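Local coordinates for protein haloacid dehalogenase/epoxide hydrolase family (Corynebacterium glutamicum ATCC 13032, PDB 2PR7) that is of uncharacterised function but probably acts as a metal-dependent hydrolase of the haloacid dehalogenase superfamily, at residues I6-G11 with V97-L102; R21-L26 with V115-F120; L40-G45 with V72-E77; D93-D98 with G111-Y116. One frame throughout, in Å; residues are numbered along the deposited sequence.

All four contacts reach one parallel sheet of order 63-66, 36-41, 4-7, 94-98, 113-116. Contact 1 joins strands 4-7 and 94-98; the loops at their C-terminal ends hold the calcium ion, the probable active site. Contact 3 lies beside it, with centres about 10 Å apart. The two touch through a salt bridge of 2.7 Å between Lys-74 NZ and Asp-98 OD2. Contact 4 shares Val-97 and Asp-98 with contact 1 and adds the edge strand. Contact 2 packs the chain just after that strand against helix 17-32, and Tyr-117 N lies 2.9 Å from Asp-98 O. Contacts 2 and 3 do not touch. Their centres are about 20 Å apart, on opposite sides of the chain's centre.

Contact 1: residues I6-G11 with V97-L102; sequences IVDYAG and VDDSIL. With CA (calcium ion), chain C.
Asp-8 and Asp-99 meet through a calcium ion. Asp-8 OD2 binds the metal at 2.2 Å. Asp-99 OD1 binds the calcium ion at 2.4 Å. The backbone oxygen Ala-10 O is the third protein ligand, also 2.4 Å from the calcium ion. Three waters bring the ligands to six. The two carboxylate planes stand 48° apart, and each group binds through one oxygen. Asp-99 OD2 accepts a hydrogen bond from one of the metal-bound waters. Asp-99 has CG between its backbone N and carbonyl carbon (chi1 66°), which turns the carboxylate toward loop 8-11.

The site lies at the C-terminal edge of the sheet, as in the haloacid dehalogenase fold. Asp-8 to Gly-11 corresponds to the first sequence motif of that family, with Ala-10, a ligand through its backbone, in place of the second aspartate. Asp-98 with Asp-99 matches the acidic fourth motif. The calcium ion probably occupies the magnesium site of relatives.

Asp-98 belongs to the second shell. Its OD1 accepts from a metal-bound water at 2.6 Å. The same OD1 uses its anti lone pair for Ser-100 N at 2.9 Å, an Asx turn. Its OD2 pairs with Lys-74 and also takes a bond from Asn-103.

The backbones pair in parallel. Val-97 N donates to Ile-6 O at 2.8 Å, and Asp-8 N donates to Val-97 O at 3.1 Å.

Contact 2: residues R21-L26 with V115-F120; sequences RRWRNL and VYYQQF. With EDO (1,2-ethanediol), chain D.
An aromatic cluster of Trp-23, Tyr-117 and Phe-120 joins helix 17-32 to the chain that leaves edge strand 113-116 and enters helix 120-131. Both helices pack on the same face of the sheet in this haloacid dehalogenase-like fold. Phe-120 and Trp-23 form a T-shaped (edge-to-face) pair. The edge of Phe-120 points at the face of the indole, the centroids of the Phe-120 ring and the Trp-23 five-membered ring lie 4.8 Å apart, and the planes are at 86°. Phe-120 CG is anti to the backbone N (chi1 -172°), which carries the ring across to the helix.

Trp-23 NE1 donates to Tyr-117 OH at 3.2 Å. The oxygen is tilted 16° from the indole plane. The bond satisfies the buried indole N-H. Beside it, Trp-23 CZ2 packs on Tyr-117 CE1 at 3.7 Å.

Arg-22 lies over one face of Phe-120. Its CB makes a CH-pi contact 4.0 Å from the centroid of the Phe-120 ring. The chain then bends at chi3, and Phe-120 CD1 comes 3.3 Å from Arg-22 CZ, over the centre of the guanidinium. The polar end has its own partners, with NE paired to Phe-137 OXT and NH1 to Asp-121. Leu-26 CD2 touches Phe-120 CZ at 4.0 Å. On another side of the helix, Arg-24 NE donates to O1 of a 1,2-ethanediol, probably from the crystallisation liquor, at 3.0 Å.

Contact 3: residues L40-G45 with V72-E77; sequences LSNDPG and VEKPEE
Asn-42 and Glu-73 bring the two backbones closest, with their CA atoms 5.9 Å apart. Segment 40-45 is the end of strand 36-41 and the loop after it. Segment 72-77 has no regular structure until helix 77-86 begins. It turns sharply: the peptide before Pro-75 is cis, Glu-76 N bonds back to Glu-73 O, and Glu-76 OE2 accepts from Glu-73 N.

The side chain of Asn-42 grips the backbone of Lys-74 from both ends of its amide. Asn-42 OD1 accepts from Lys-74 N at 3.0 Å, in the carbonyl plane and on a lone pair. Asn-42 ND2 donates to Lys-74 O at 2.9 Å, with the acceptor only 4° out of the amide plane. The two bonds fix the rotation of the amide and tell its O from its N. Asn-42 OD1 also rests against Glu-73 CB at 3.4 Å.

The Lys-74 side chain runs back past Leu-40. Its CG lies 3.7 Å from Leu-40 CD2. A bend at chi3 (-69°) then brings Lys-74 NZ to Leu-40 O at 2.9 Å, tilted 28° from the carbonyl plane. A water bridges Lys-74 NZ and Asn-42 N.

Ser-41 and Lys-74 fit the second and third sequence motifs of haloacid dehalogenases. Lys-74 NZ also makes a salt bridge with Asp-98 OD2. Leu-40 O, the water and that carboxylate give the amine three acceptors. They hold it firmly beside the metal site, with the nearest atom of the lysine side chain about 5 Å from the calcium ion.

Contact 4: residues D93-D98 with G111-Y116; sequences DCVLVD and GLVGVY
Leu-96 O takes the shortest polar bond here, 2.8 Å from Val-115 N. Three more backbone bonds continue the pairing. Val-113 N donates to Cys-94 O at 3.0 Å, and Val-113 O accepts from Leu-96 N at 2.9 Å. Farther on, Asp-98 N donates to Val-115 O at 3.2 Å. Val-113 O has a second neighbour, since Val-95 CA makes a CA-H...O contact with it. The two strands run parallel, with their axes at 20°.

Val-95, Val-97, Val-113 and Val-115 share one face of the sheet. Val-95 CG1 meets Val-115 CG2 at 3.7 Å. Val-97 CG2 lies 4.0 Å from Val-115 CB, and these two side chains stand side by side, pointing the same way. In Val-97, CG1 is anti to the backbone N (chi1 175°), which puts CG2 beside that N, where it meets Val-115. Helix 120-131 packs on this face.

The other face carries Leu-96, Asp-98 and Tyr-116. Leu-112, just ahead of the edge strand, has its CD2 4.0 Å from Cys-94 CB and 4.2 Å from Leu-96 CB. Gly-114 pairs with Leu-96 and brings no side chain to this face. Helix 101-110 packs here, with Ala-107 against Leu-96 and Leu-112. It ends in a Schellman motif at Gly-111. Strand 94-98, helix 101-110 and strand 113-116 thus form a beta-alpha-beta crossover, the repeating element of Rossmann-like folds such as that of the haloacid dehalogenases.

Contact 1: residues I6-G11 with V97-L102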
loop_
_atom_site.group_PDB
_atom_site.type_symbol
_atom_site.label_atom_id
_atom_site.label_comp_id
_atom_site.label_asym_id
_atom_site.label_seq_id
_atom_site.Cartn_x
_atom_site.Cartn_y
_atom_site.Cartn_z
ATOM N N ILE A 6 -1.658 -2.893 -0.724
ATOM C CA ILE A 6 -2.133 -1.719 0.029
ATOM C C ILE A 6 -0.864 -1.166 0.722
ATOM O O ILE A 6 -0.187 -1.904 1.427
ATOM C CB ILE A 6 -3.217 -2.047 1.037
ATOM C CG1 ILE A 6 -4.420 -2.768 0.383
ATOM C CG2 ILE A 6 -3.614 -0.754 1.819
ATOM C CD1 ILE A 6 -5.482 -3.253 1.374
ATOM N N VAL A 7 -0.480 0.074 0.435
ATOM C CA VAL A 7 0.750 0.649 0.993
ATOM C C VAL A 7 0.502 1.982 1.658
ATOM O O VAL A 7 -0.395 2.703 1.261
ATOM C CB VAL A 7 1.841 0.829 -0.063
ATOM C CG1 VAL A 7 1.969 -0.445 -0.964
ATOM C CG2 VAL A 7 1.592 2.031 -0.914
ATOM N N ASP A 8 1.283 2.260 2.695
ATOM C CA ASP A 8 1.222 3.558 3.345
ATOM C C ASP A 8 1.974 4.525 2.494
ATOM O O ASP A 8 2.729 4.135 1.602
ATOM C CB ASP A 8 1.758 3.551 4.778
ATOM C CG ASP A 8 1.263 4.760 5.580
ATOM O OD1 ASP A 8 0.509 5.647 5.045
ATOM O OD2 ASP A 8 1.574 4.826 6.724
ATOM N N TYR A 9 1.738 5.815 2.707
ATOM C CA TYR A 9 2.519 6.831 2.047
ATOM C C TYR A 9 3.676 7.283 2.969
ATOM O O TYR A 9 4.852 6.992 2.693
ATOM C CB TYR A 9 1.617 8.029 1.657
ATOM C CG TYR A 9 2.371 9.066 0.949
ATOM C CD1 TYR A 9 2.685 8.908 -0.385
ATOM C CD2 TYR A 9 2.837 10.196 1.626
ATOM C CE1 TYR A 9 3.404 9.856 -1.048
ATOM C CE2 TYR A 9 3.575 11.157 0.974
ATOM C CZ TYR A 9 3.853 10.986 -0.365
ATOM O OH TYR A 9 4.565 11.953 -1.037
ATOM N N ALA A 10 3.374 7.978 4.092
ATOM C CA ALA A 10 4.411 8.557 4.915
ATOM C C ALA A 10 5.233 7.449 5.548
ATOM O O ALA A 10 4.683 6.541 6.137
ATOM C CB ALA A 10 3.775 9.451 6.019
ATOM N N GLY A 11 6.542 7.523 5.419
ATOM C CA GLY A 11 7.367 6.459 5.950
ATOM C C GLY A 11 7.575 5.250 5.057
ATOM O O GLY A 11 8.351 4.327 5.408
ATOM N N VAL A 97 1.520 -3.113 3.285
ATOM C CA VAL A 97 2.852 -2.752 3.608
ATOM C C VAL A 97 2.807 -1.441 4.410
ATOM O O VAL A 97 2.335 -0.427 3.924
ATOM C CB VAL A 97 3.707 -2.591 2.319
ATOM C CG1 VAL A 97 5.170 -2.063 2.643
ATOM C CG2 VAL A 97 3.700 -3.862 1.431
ATOM N N ASP A 98 3.367 -1.438 5.608
ATOM C CA ASP A 98 3.230 -0.278 6.481
ATOM C C ASP A 98 4.409 -0.260 7.448
ATOM O O ASP A 98 4.886 -1.322 7.907
ATOM C CB ASP A 98 1.904 -0.396 7.250
ATOM C CG ASP A 98 1.384 0.932 7.838
ATOM O OD1 ASP A 98 2.045 1.522 8.711
ATOM O OD2 ASP A 98 0.258 1.317 7.494
ATOM N N ASP A 99 4.854 0.941 7.791
ATOM C CA ASP A 99 5.980 1.104 8.716
ATOM C C ASP A 99 5.551 1.085 10.203
ATOM O O ASP A 99 6.389 1.199 11.081
ATOM C CB ASP A 99 6.787 2.373 8.415
ATOM C CG ASP A 99 5.999 3.631 8.652
ATOM O OD1 ASP A 99 4.839 3.631 8.269
ATOM O OD2 ASP A 99 6.512 4.591 9.241
ATOM N N SER A 100 4.257 0.933 10.463
ATOM C CA SER A 100 3.724 0.824 11.814
ATOM C C SER A 100 3.379 -0.619 12.134
ATOM O O SER A 100 2.481 -1.206 11.500
ATOM C CB SER A 100 2.474 1.657 12.008
ATOM O OG SER A 100 1.802 1.252 13.175
ATOM N N ILE A 101 4.057 -1.171 13.141
ATOM C CA ILE A 101 3.803 -2.555 13.519
ATOM C C ILE A 101 2.353 -2.754 13.959
ATOM O O ILE A 101 1.759 -3.781 13.622
ATOM C CB ILE A 101 4.807 -3.096 14.561
ATOM C CG1 ILE A 101 4.677 -4.626 14.657
ATOM C CG2 ILE A 101 4.612 -2.398 15.895
ATOM C CD1 ILE A 101 4.896 -5.363 13.315
ATOM N N LEU A 102 1.777 -1.785 14.654
ATOM C CA LEU A 102 0.400 -1.825 15.034
ATOM C C LEU A 102 -0.554 -1.898 13.825
ATOM O O LEU A 102 -1.585 -2.629 13.890
ATOM C CB LEU A 102 0.092 -0.605 15.918
ATOM C CG LEU A 102 0.749 -0.727 17.317
ATOM C CD1 LEU A 102 0.365 0.459 18.187
ATOM C CD2 LEU A 102 0.348 -2.042 17.996
HETATM CA CA CA C . 3.363 5.447 7.875
HETATM O O HOH W 1 2.348 3.969 9.520
HETATM O O HOH W 2 4.701 7.153 9.504
HETATM O O HOH W 3 2.449 7.301 9.175
#

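Contact 2: residues R21-L26 with V115-F120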
loop_
_atom_site.group_PDB
_atom_site.type_symbol
_atom_site.label_atom_id
_atom_site.label_comp_id
_atom_site.label_asym_id
_atom_site.label_seq_id
_atom_site.Cartn_x
_atom_site.Cartn_y
_atom_site.Cartn_z
ATOM N N ARG A 21 12.408 5.853 -6.507
ATOM C CA ARG A 21 12.621 5.208 -7.836
ATOM C C ARG A 21 12.360 3.709 -7.736
ATOM O O ARG A 21 11.746 3.100 -8.637
ATOM C CB ARG A 21 14.017 5.492 -8.408
ATOM C CG ARG A 21 14.259 6.920 -8.922
ATOM C CD ARG A 21 15.598 7.076 -9.652
ATOM N NE ARG A 21 16.772 6.769 -8.802
ATOM C CZ ARG A 21 17.457 7.674 -8.108
ATOM N NH1 ARG A 21 17.082 8.947 -8.074
ATOM N NH2 ARG A 21 18.515 7.315 -7.394
ATOM N N ARG A 22 12.901 3.071 -6.707
ATOM C CA ARG A 22 12.695 1.640 -6.472
ATOM C C ARG A 22 11.209 1.277 -6.286
ATOM O O ARG A 22 10.698 0.353 -6.887
ATOM C CB ARG A 22 13.600 1.087 -5.343
ATOM C CG ARG A 22 15.049 1.128 -5.653
ATOM C CD ARG A 22 15.830 0.606 -4.474
ATOM N NE ARG A 22 15.759 -0.854 -4.345
ATOM C CZ ARG A 22 16.398 -1.526 -3.393
ATOM N NH1 ARG A 22 17.113 -0.848 -2.513
ATOM N NH2 ARG A 22 16.309 -2.854 -3.302
ATOM N N TRP A 23 10.489 2.104 -5.578
ATOM C CA TRP A 23 9.063 1.883 -5.370
ATOM C C TRP A 23 8.299 2.069 -6.662
ATOM O O TRP A 23 7.404 1.299 -6.942
ATOM C CB TRP A 23 8.563 2.892 -4.363
ATOM C CG TRP A 23 8.459 2.290 -2.996
ATOM C CD1 TRP A 23 9.192 2.603 -1.902
ATOM C CD2 TRP A 23 7.582 1.198 -2.607
ATOM N NE1 TRP A 23 8.796 1.808 -0.835
ATOM C CE2 TRP A 23 7.806 0.951 -1.235
ATOM C CE3 TRP A 23 6.596 0.471 -3.281
ATOM C CZ2 TRP A 23 7.087 -0.018 -0.504
ATOM C CZ3 TRP A 23 5.876 -0.487 -2.569
ATOM C CH2 TRP A 23 6.148 -0.757 -1.184
ATOM N N ARG A 24 8.686 3.047 -7.480
ATOM C CA ARG A 24 7.981 3.282 -8.730
ATOM C C ARG A 24 8.135 2.111 -9.677
ATOM O O ARG A 24 7.198 1.674 -10.319
ATOM C CB ARG A 24 8.423 4.579 -9.379
ATOM C CG ARG A 24 7.792 5.777 -8.694
ATOM C CD ARG A 24 8.194 7.052 -9.325
ATOM N NE ARG A 24 7.588 8.180 -8.605
ATOM C CZ ARG A 24 6.646 8.985 -9.096
ATOM N NH1 ARG A 24 6.201 8.848 -10.348
ATOM N NH2 ARG A 24 6.177 9.962 -8.332
ATOM N N ASN A 25 9.316 1.515 -9.695
ATOM C CA ASN A 25 9.563 0.372 -10.518
ATOM C C ASN A 25 8.794 -0.854 -9.977
ATOM O O ASN A 25 8.237 -1.625 -10.765
ATOM C CB ASN A 25 11.091 0.117 -10.596
ATOM C CG ASN A 25 11.431 -1.025 -11.463
ATOM O OD1 ASN A 25 11.132 -1.012 -12.661
ATOM N ND2 ASN A 25 12.061 -2.049 -10.886
ATOM N N LEU A 26 8.782 -1.021 -8.691
ATOM C CA LEU A 26 8.066 -2.124 -8.091
ATOM C C LEU A 26 6.543 -2.007 -8.368
ATOM O O LEU A 26 5.920 -2.959 -8.814
ATOM C CB LEU A 26 8.337 -2.155 -6.592
ATOM C CG LEU A 26 7.712 -3.248 -5.756
ATOM C CD1 LEU A 26 8.169 -4.619 -6.276
ATOM C CD2 LEU A 26 8.105 -3.009 -4.297
ATOM N N VAL A 115 3.138 -6.940 5.805
ATOM C CA VAL A 115 4.570 -6.755 5.616
ATOM C C VAL A 115 4.982 -5.513 6.353
ATOM O O VAL A 115 4.498 -4.394 6.045
ATOM C CB VAL A 115 4.918 -6.600 4.145
ATOM C CG1 VAL A 115 6.448 -6.236 3.962
ATOM C CG2 VAL A 115 4.550 -7.883 3.367
ATOM N N TYR A 116 5.865 -5.684 7.353
ATOM C CA TYR A 116 6.408 -4.561 8.112
ATOM C C TYR A 116 7.544 -3.890 7.353
ATOM O O TYR A 116 8.520 -4.517 7.004
ATOM C CB TYR A 116 6.896 -5.054 9.453
ATOM C CG TYR A 116 7.515 -4.027 10.350
ATOM C CD1 TYR A 116 6.859 -2.848 10.645
ATOM C CD2 TYR A 116 8.765 -4.228 10.912
ATOM C CE1 TYR A 116 7.403 -1.921 11.484
ATOM C CE2 TYR A 116 9.315 -3.291 11.782
ATOM C CZ TYR A 116 8.618 -2.140 12.082
ATOM O OH TYR A 116 9.135 -1.175 12.953
ATOM N N TYR A 117 7.407 -2.588 7.099
ATOM C CA TYR A 117 8.373 -1.810 6.333
ATOM C C TYR A 117 9.272 -1.061 7.265
ATOM O O TYR A 117 8.870 -0.068 7.912
ATOM C CB TYR A 117 7.662 -0.801 5.456
ATOM C CG TYR A 117 8.550 -0.103 4.454
ATOM C CD1 TYR A 117 8.782 -0.672 3.207
ATOM C CD2 TYR A 117 9.107 1.099 4.710
ATOM C CE1 TYR A 117 9.547 -0.048 2.292
ATOM C CE2 TYR A 117 9.876 1.718 3.785
ATOM C CZ TYR A 117 10.085 1.120 2.575
ATOM O OH TYR A 117 10.852 1.731 1.597
ATOM N N GLN A 118 10.462 -1.584 7.439
ATOM C CA GLN A 118 11.493 -0.842 8.162
ATOM C C GLN A 118 12.616 -0.420 7.210
ATOM O O GLN A 118 13.191 0.644 7.364
ATOM C CB GLN A 118 11.982 -1.692 9.339
ATOM C CG GLN A 118 13.020 -1.037 10.223
ATOM C CD GLN A 118 13.235 -1.843 11.529
ATOM O OE1 GLN A 118 13.695 -2.969 11.462
ATOM N NE2 GLN A 118 12.966 -1.228 12.713
ATOM N N GLN A 119 12.958 -1.259 6.249
ATOM C CA GLN A 119 13.951 -0.872 5.229
ATOM C C GLN A 119 13.530 -1.499 3.942
ATOM O O GLN A 119 13.027 -2.632 3.945
ATOM C CB GLN A 119 15.373 -1.269 5.594
ATOM C CG GLN A 119 15.641 -2.735 5.825
ATOM C CD GLN A 119 17.036 -3.175 5.297
ATOM O OE1 GLN A 119 17.235 -4.334 4.901
ATOM N NE2 GLN A 119 17.997 -2.250 5.305
ATOM N N PHE A 120 13.704 -0.764 2.843
ATOM C CA PHE A 120 13.224 -1.226 1.559
ATOM C C PHE A 120 13.790 -2.602 1.235
ATOM O O PHE A 120 13.058 -3.493 0.780
ATOM C CB PHE A 120 13.545 -0.231 0.412
ATOM C CG PHE A 120 12.885 -0.589 -0.888
ATOM C CD1 PHE A 120 13.495 -1.476 -1.789
ATOM C CD2 PHE A 120 11.658 -0.067 -1.237
ATOM C CE1 PHE A 120 12.844 -1.867 -2.995
ATOM C CE2 PHE A 120 11.046 -0.400 -2.423
ATOM C CZ PHE A 120 11.628 -1.312 -3.318
HETATM C C1 EDO D . 6.275 7.847 -5.126
HETATM O O1 EDO D . 7.378 8.585 -5.659
HETATM C C2 EDO D . 6.774 6.428 -5.029
HETATM O O2 EDO D . 7.585 6.342 -3.848
#

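Contact 3: residues L40-G45 with V72-E77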
loop_
_atom_site.group_PDB
_atom_site.type_symbol
_atom_site.label_atom_id
_atom_site.label_comp_id
_atom_site.label_asym_id
_atom_site.label_seq_id
_atom_site.Cartn_x
_atom_site.Cartn_y
_atom_site.Cartn_z
ATOM N N LEU A 40 -3.134 3.612 1.369
ATOM C CA LEU A 40 -4.036 3.782 2.524
ATOM C C LEU A 40 -3.221 4.511 3.553
ATOM O O LEU A 40 -2.283 3.953 4.151
ATOM C CB LEU A 40 -4.567 2.479 3.100
ATOM C CG LEU A 40 -5.526 2.535 4.296
ATOM C CD1 LEU A 40 -6.839 3.243 3.908
ATOM C CD2 LEU A 40 -5.773 1.150 4.826
ATOM N N SER A 41 -3.566 5.778 3.764
ATOM C CA SER A 41 -2.767 6.632 4.606
ATOM C C SER A 41 -3.586 7.260 5.739
ATOM O O SER A 41 -4.690 7.775 5.489
ATOM C CB SER A 41 -2.194 7.735 3.724
ATOM O OG SER A 41 -1.516 8.742 4.453
ATOM N N ASN A 42 -3.014 7.300 6.945
ATOM C CA ASN A 42 -3.610 8.032 8.045
ATOM C C ASN A 42 -3.084 9.458 7.878
ATOM O O ASN A 42 -1.943 9.725 8.228
ATOM C CB ASN A 42 -3.195 7.480 9.405
ATOM C CG ASN A 42 -4.008 6.242 9.824
ATOM O OD1 ASN A 42 -4.877 5.772 9.097
ATOM N ND2 ASN A 42 -3.726 5.714 11.023
ATOM N N ASP A 43 -3.917 10.351 7.363
ATOM C CA ASP A 43 -3.496 11.683 6.929
ATOM C C ASP A 43 -4.792 12.495 6.926
ATOM O O ASP A 43 -5.857 11.945 6.645
ATOM C CB ASP A 43 -2.900 11.663 5.525
ATOM C CG ASP A 43 -2.363 13.037 5.091
ATOM O OD1 ASP A 43 -1.147 13.302 5.289
ATOM O OD2 ASP A 43 -3.110 13.887 4.576
ATOM N N PRO A 44 -4.719 13.773 7.298
ATOM C CA PRO A 44 -5.946 14.590 7.299
ATOM C C PRO A 44 -6.593 14.741 5.933
ATOM O O PRO A 44 -7.789 15.105 5.833
ATOM C CB PRO A 44 -5.447 15.953 7.788
ATOM C CG PRO A 44 -4.131 15.734 8.352
ATOM C CD PRO A 44 -3.553 14.501 7.834
ATOM N N GLY A 45 -5.807 14.535 4.882
ATOM C CA GLY A 45 -6.338 14.573 3.530
ATOM C C GLY A 45 -6.608 15.993 3.063
ATOM O O GLY A 45 -5.989 16.953 3.534
ATOM N N VAL A 72 -12.411 6.843 8.943
ATOM C CA VAL A 72 -11.858 5.699 9.707
ATOM C C VAL A 72 -10.366 5.698 9.484
ATOM O O VAL A 72 -9.895 6.261 8.494
ATOM C CB VAL A 72 -12.461 4.346 9.254
ATOM C CG1 VAL A 72 -13.927 4.277 9.627
ATOM C CG2 VAL A 72 -12.264 4.112 7.750
ATOM N N GLU A 73 -9.608 5.099 10.400
ATOM C CA GLU A 73 -8.175 5.092 10.287
ATOM C C GLU A 73 -7.591 3.709 10.593
ATOM O O GLU A 73 -8.182 2.911 11.302
ATOM C CB GLU A 73 -7.535 6.133 11.199
ATOM C CG GLU A 73 -7.831 5.974 12.651
ATOM C CD GLU A 73 -7.395 7.206 13.468
ATOM O OE1 GLU A 73 -6.937 8.218 12.895
ATOM O OE2 GLU A 73 -7.535 7.155 14.706
ATOM N N LYS A 74 -6.413 3.445 10.063
ATOM C CA LYS A 74 -5.679 2.252 10.445
ATOM C C LYS A 74 -5.387 2.428 11.921
ATOM O O LYS A 74 -5.076 3.535 12.338
ATOM C CB LYS A 74 -4.369 2.174 9.658
ATOM C CG LYS A 74 -4.562 2.090 8.139
ATOM C CD LYS A 74 -3.233 2.091 7.399
ATOM C CE LYS A 74 -2.472 3.413 7.452
ATOM N NZ LYS A 74 -1.208 3.436 6.753
ATOM N N PRO A 75 -5.382 1.341 12.697
ATOM C CA PRO A 75 -5.555 -0.072 12.321
ATOM C C PRO A 75 -6.981 -0.638 12.268
ATOM O O PRO A 75 -7.147 -1.851 12.178
ATOM C CB PRO A 75 -4.697 -0.799 13.370
ATOM C CG PRO A 75 -4.920 0.034 14.588
ATOM C CD PRO A 75 -4.945 1.460 14.097
ATOM N N GLU A 76 -7.993 0.220 12.247
ATOM C CA GLU A 76 -9.391 -0.244 12.251
ATOM C C GLU A 76 -9.669 -1.108 11.051
ATOM O O GLU A 76 -9.250 -0.764 9.926
ATOM C CB GLU A 76 -10.375 0.922 12.211
ATOM C CG GLU A 76 -10.244 1.899 13.363
ATOM C CD GLU A 76 -11.316 2.957 13.323
ATOM O OE1 GLU A 76 -12.320 2.782 14.040
ATOM O OE2 GLU A 76 -11.178 3.940 12.570
ATOM N N GLU A 77 -10.358 -2.227 11.277
ATOM C CA GLU A 77 -10.696 -3.144 10.192
ATOM C C GLU A 77 -11.394 -2.399 9.039
ATOM O O GLU A 77 -11.147 -2.679 7.877
ATOM C CB GLU A 77 -11.565 -4.289 10.708
ATOM C CG GLU A 77 -12.031 -5.206 9.615
ATOM C CD GLU A 77 -12.706 -6.465 10.151
ATOM O OE1 GLU A 77 -12.391 -6.867 11.290
ATOM O OE2 GLU A 77 -13.523 -7.055 9.403
HETATM O O HOH W 4 -0.483 6.082 7.713
#

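Contact 4: residues D93-D98 with G111-Y116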
loop_
_atom_site.group_PDB
_atom_site.type_symbol
_atom_site.label_atom_id
_atom_site.label_comp_id
_atom_site.label_asym_id
_atom_site.label_seq_id
_atom_site.Cartn_x
_atom_site.Cartn_y
_atom_site.Cartn_z
ATOM N N ASP A 93 -7.246 -11.273 0.169
ATOM C CA ASP A 93 -6.430 -11.301 -1.033
ATOM C C ASP A 93 -5.438 -10.145 -1.100
ATOM O O ASP A 93 -4.752 -9.931 -2.099
ATOM C CB ASP A 93 -7.325 -11.334 -2.294
ATOM C CG ASP A 93 -8.044 -12.643 -2.436
ATOM O OD1 ASP A 93 -7.552 -13.649 -1.862
ATOM O OD2 ASP A 93 -9.111 -12.670 -3.082
ATOM N N CYS A 94 -5.363 -9.377 -0.031
ATOM C CA CYS A 94 -4.511 -8.180 -0.019
ATOM C C CYS A 94 -3.362 -8.319 0.939
ATOM O O CYS A 94 -3.512 -8.923 2.035
ATOM C CB CYS A 94 -5.302 -6.939 0.344
ATOM S SG CYS A 94 -6.686 -6.525 -0.751
ATOM N N VAL A 95 -2.271 -7.660 0.545
ATOM C CA VAL A 95 -1.073 -7.432 1.328
ATOM C C VAL A 95 -1.054 -5.971 1.804
ATOM O O VAL A 95 -1.192 -5.059 0.973
ATOM C CB VAL A 95 0.208 -7.651 0.503
ATOM C CG1 VAL A 95 1.422 -7.506 1.441
ATOM C CG2 VAL A 95 0.234 -9.073 -0.157
ATOM N N LEU A 96 -0.766 -5.720 3.073
ATOM C CA LEU A 96 -0.550 -4.372 3.563
ATOM C C LEU A 96 0.947 -4.181 3.809
ATOM O O LEU A 96 1.542 -5.000 4.544
ATOM C CB LEU A 96 -1.273 -4.125 4.888
ATOM C CG LEU A 96 -0.898 -2.769 5.541
ATOM C CD1 LEU A 96 -1.653 -1.628 4.757
ATOM C CD2 LEU A 96 -1.186 -2.686 7.043
ATOM N N VAL A 97 1.520 -3.113 3.285
ATOM C CA VAL A 97 2.852 -2.752 3.608
ATOM C C VAL A 97 2.807 -1.441 4.410
ATOM O O VAL A 97 2.335 -0.427 3.924
ATOM C CB VAL A 97 3.707 -2.591 2.319
ATOM C CG1 VAL A 97 5.170 -2.063 2.643
ATOM C CG2 VAL A 97 3.700 -3.862 1.431
ATOM N N ASP A 98 3.367 -1.438 5.608
ATOM C CA ASP A 98 3.230 -0.278 6.481
ATOM C C ASP A 98 4.409 -0.260 7.448
ATOM O O ASP A 98 4.886 -1.322 7.907
ATOM C CB ASP A 98 1.904 -0.396 7.250
ATOM C CG ASP A 98 1.384 0.932 7.838
ATOM O OD1 ASP A 98 2.045 1.522 8.711
ATOM O OD2 ASP A 98 0.258 1.317 7.494
ATOM N N GLY A 111 -7.218 -10.397 8.526
ATOM C CA GLY A 111 -7.116 -11.406 7.470
ATOM C C GLY A 111 -6.273 -11.064 6.274
ATOM O O GLY A 111 -6.156 -11.864 5.331
ATOM N N LEU A 112 -5.675 -9.880 6.282
ATOM C CA LEU A 112 -4.747 -9.558 5.258
ATOM C C LEU A 112 -3.400 -10.234 5.538
ATOM O O LEU A 112 -3.151 -10.674 6.632
ATOM C CB LEU A 112 -4.508 -8.039 5.177
ATOM C CG LEU A 112 -5.622 -7.120 4.672
ATOM C CD1 LEU A 112 -6.652 -6.913 5.794
ATOM C CD2 LEU A 112 -5.056 -5.762 4.192
ATOM N N VAL A 113 -2.543 -10.253 4.512
ATOM C CA VAL A 113 -1.113 -10.557 4.670
ATOM C C VAL A 113 -0.367 -9.267 5.015
ATOM O O VAL A 113 -0.516 -8.268 4.347
ATOM C CB VAL A 113 -0.497 -11.258 3.436
ATOM C CG1 VAL A 113 0.995 -11.370 3.611
ATOM C CG2 VAL A 113 -1.133 -12.646 3.249
ATOM N N GLY A 114 0.455 -9.298 6.057
ATOM C CA GLY A 114 1.144 -8.111 6.538
ATOM C C GLY A 114 2.620 -8.104 6.186
ATOM O O GLY A 114 3.296 -9.135 6.332
ATOM N N VAL A 115 3.138 -6.940 5.805
ATOM C CA VAL A 115 4.570 -6.755 5.616
ATOM C C VAL A 115 4.982 -5.513 6.353
ATOM O O VAL A 115 4.498 -4.394 6.045
ATOM C CB VAL A 115 4.918 -6.600 4.145
ATOM C CG1 VAL A 115 6.448 -6.236 3.962
ATOM C CG2 VAL A 115 4.550 -7.883 3.367
ATOM N N TYR A 116 5.865 -5.684 7.353
ATOM C CA TYR A 116 6.408 -4.561 8.112
ATOM C C TYR A 116 7.544 -3.890 7.353
ATOM O O TYR A 116 8.520 -4.517 7.004
ATOM C CB TYR A 116 6.896 -5.054 9.453
ATOM C CG TYR A 116 7.515 -4.027 10.350
ATOM C CD1 TYR A 116 6.859 -2.848 10.645
ATOM C CD2 TYR A 116 8.765 -4.228 10.912
ATOM C CE1 TYR A 116 7.403 -1.921 11.484
ATOM C CE2 TYR A 116 9.315 -3.291 11.782
ATOM C CZ TYR A 116 8.618 -2.140 12.082
ATOM O OH TYR A 116 9.135 -1.175 12.953
#